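Long-range contact in type III effector HopU1 (Pseudomonas syringae pv. tomato, PDB 3U0J), which probably transfers ADP-ribose from NAD+ to arginine side chains of target proteins, as an effector delivered by type III secretion: residues 166-171 and 200-205. Numbering follows the deposited sequence.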
loop_
_atom_site.group_PDB
_atom_site.type_symbol
_atom_site.label_atom_id
_atom_site.label_comp_id
_atom_site.label_asym_id
_atom_site.label_seq_id
_atom_site.Cartn_x
_atom_site.Cartn_y
_atom_site.Cartn_z
ATOM N N GLY A 166 3.737 5.150 15.569
ATOM C CA GLY A 166 4.705 4.190 16.063
ATOM C C GLY A 166 5.691 3.733 15.012
ATOM O O GLY A 166 5.780 4.306 13.934
ATOM N N THR A 167 6.432 2.684 15.333
ATOM C CA THR A 167 7.505 2.218 14.471
ATOM C C THR A 167 7.050 1.052 13.605
ATOM O O THR A 167 6.421 0.114 14.089
ATOM C CB THR A 167 8.759 1.817 15.298
ATOM O OG1 THR A 167 9.335 2.991 15.888
ATOM C CG2 THR A 167 9.794 1.142 14.416
ATOM N N VAL A 168 7.360 1.137 12.316
ATOM C CA VAL A 168 7.096 0.064 11.382
ATOM C C VAL A 168 8.361 -0.091 10.579
ATOM O O VAL A 168 9.265 0.746 10.693
ATOM C CB VAL A 168 5.978 0.413 10.418
ATOM C CG1 VAL A 168 4.668 0.547 11.157
ATOM C CG2 VAL A 168 6.309 1.696 9.670
ATOM N N TYR A 169 8.413 -1.147 9.762
ATOM C CA TYR A 169 9.618 -1.526 9.043
ATOM C C TYR A 169 9.317 -1.844 7.583
ATOM O O TYR A 169 8.189 -2.189 7.236
ATOM C CB TYR A 169 10.277 -2.737 9.709
ATOM C CG TYR A 169 10.609 -2.531 11.175
ATOM C CD1 TYR A 169 11.836 -1.990 11.574
ATOM C CD2 TYR A 169 9.692 -2.880 12.163
ATOM C CE1 TYR A 169 12.125 -1.796 12.906
ATOM C CE2 TYR A 169 9.977 -2.696 13.502
ATOM C CZ TYR A 169 11.188 -2.152 13.868
ATOM O OH TYR A 169 11.441 -1.988 15.208
ATOM N N ARG A 170 10.347 -1.722 6.744
ATOM C CA ARG A 170 10.282 -1.967 5.307
ATOM C C ARG A 170 11.570 -2.639 4.925
ATOM O O ARG A 170 12.637 -2.227 5.372
ATOM C CB ARG A 170 10.282 -0.654 4.535
ATOM C CG ARG A 170 8.951 -0.151 4.107
ATOM C CD ARG A 170 8.567 -0.694 2.756
ATOM N NE ARG A 170 9.080 0.095 1.641
ATOM C CZ ARG A 170 8.826 -0.208 0.369
ATOM N NH1 ARG A 170 8.057 -1.280 0.083
ATOM N NH2 ARG A 170 9.342 0.551 -0.607
ATOM N N GLY A 171 11.484 -3.644 4.069
ATOM C CA GLY A 171 12.673 -4.262 3.534
ATOM C C GLY A 171 12.670 -4.084 2.039
ATOM O O GLY A 171 11.662 -4.347 1.389
ATOM N N THR A 200 4.157 -1.213 4.829
ATOM C CA THR A 200 5.150 -1.400 5.876
ATOM C C THR A 200 4.662 -2.468 6.844
ATOM O O THR A 200 3.492 -2.848 6.805
ATOM C CB THR A 200 5.389 -0.078 6.649
ATOM O OG1 THR A 200 4.254 0.213 7.484
ATOM C CG2 THR A 200 5.635 1.093 5.676
ATOM N N THR A 201 5.537 -2.956 7.712
ATOM C CA THR A 201 5.101 -3.971 8.663
ATOM C C THR A 201 5.524 -3.629 10.081
ATOM O O THR A 201 6.594 -3.083 10.292
ATOM C CB THR A 201 5.621 -5.364 8.290
ATOM O OG1 THR A 201 5.154 -6.311 9.250
ATOM C CG2 THR A 201 7.105 -5.370 8.318
ATOM N N ARG A 202 4.672 -3.942 11.049
ATOM C CA ARG A 202 5.023 -3.755 12.453
ATOM C C ARG A 202 6.109 -4.727 12.942
ATOM O O ARG A 202 6.816 -4.452 13.912
ATOM C CB ARG A 202 3.788 -3.915 13.321
ATOM C CG ARG A 202 2.992 -2.655 13.493
ATOM C CD ARG A 202 1.766 -2.931 14.356
ATOM N NE ARG A 202 0.717 -3.543 13.554
ATOM C CZ ARG A 202 -0.580 -3.438 13.824
ATOM N NH1 ARG A 202 -0.977 -2.749 14.895
ATOM N NH2 ARG A 202 -1.475 -4.015 13.019
ATOM N N ILE A 203 6.234 -5.859 12.261
ATOM C CA ILE A 203 7.117 -6.920 12.701
ATOM C C ILE A 203 8.483 -6.871 12.004
ATOM O O ILE A 203 8.589 -7.127 10.793
ATOM C CB ILE A 203 6.466 -8.286 12.443
ATOM C CG1 ILE A 203 4.982 -8.260 12.842
ATOM C CG2 ILE A 203 7.217 -9.378 13.172
ATOM C CD1 ILE A 203 4.143 -9.394 12.192
ATOM N N LYS A 204 9.525 -6.558 12.777
ATOM C CA LYS A 204 10.880 -6.515 12.249
ATOM C C LYS A 204 11.202 -7.723 11.376
ATOM O O LYS A 204 11.750 -7.575 10.288
ATOM C CB LYS A 204 11.907 -6.387 13.369
ATOM C CG LYS A 204 12.427 -4.983 13.538
ATOM C CD LYS A 204 13.465 -4.852 14.654
ATOM C CE LYS A 204 14.886 -5.043 14.135
ATOM N NZ LYS A 204 15.923 -4.743 15.187
ATOM N N ASP A 205 10.862 -8.921 11.832
ATOM C CA ASP A 205 11.203 -10.102 11.043
ATOM C C ASP A 205 10.599 -10.085 9.648
ATOM O O ASP A 205 11.203 -10.582 8.694
ATOM C CB ASP A 205 10.817 -11.388 11.766
ATOM C CG ASP A 205 11.818 -11.762 12.842
ATOM O OD1 ASP A 205 12.882 -11.101 12.915
ATOM O OD2 ASP A 205 11.547 -12.707 13.619
HETATM O O HOH W 1 6.529 -2.130 15.663
#
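Tyr169 and Thr201 form a single antiparallel bridge, a hydrogen-bonded pair joining the edge strands of the two β-sheets of the ADP-ribosyltransferase fold: 167-172 from the mixed sheet and 199-201 from the three-stranded one. Tyr169 N donates to Thr201 O at 2.7 Å, and Thr201 N returns a straighter bond to Tyr169 O at 2.8 Å. The pairing sets Arg170, the probable counterpart of the conserved Arg of arginine-specific family members, beside Thr200; strand 199-201 reads Ser-Thr-Thr and probably corresponds to their Ser-Thr-Ser element, which lines the NAD+ cleft.

From Tyr169 CB, 3.7 Å from Thr201 O, the ring departs with CG beside the backbone N (chi1 -56°) and reaches alongside the loop after the strand. CD2 is near Thr201 O, while CE2 meets Arg202 O at 3.6 Å, the carbonyl oxygen lying in the ring plane at its edge. Over one face sits Lys204 CG in a CH-pi contact, displaced toward the rim; the fit is tighter than a C-H allows, so its spacing is doubtful. The OH ends beside Lys204 CD. Tyrosine suits a partly exposed place, offering a broad face to the aliphatic part of Lys204 and a polar tip. Lys204 itself also makes a cation-pi contact with Phe210.

Val168 fills the buried side with Ile222, Leu224 and Ile242, its CG2 lying 3.3 Å from Thr200 OG1. Thr200, diagonal to Val168, fits because CG2 adds to this apolar surface while OG1 hydrogen-bonds with Ile242 O. Thr201 turns the chain out of its strand: with OG1 anti to the backbone N (chi1 -180°), that hydroxyl accepts from Ile203 N at 3.2 Å, an ST turn, and also bonds to Glu239 O. Beyond the bridge, one water donates to both Thr167 O at 2.7 Å and Arg202 O at 2.9 Å.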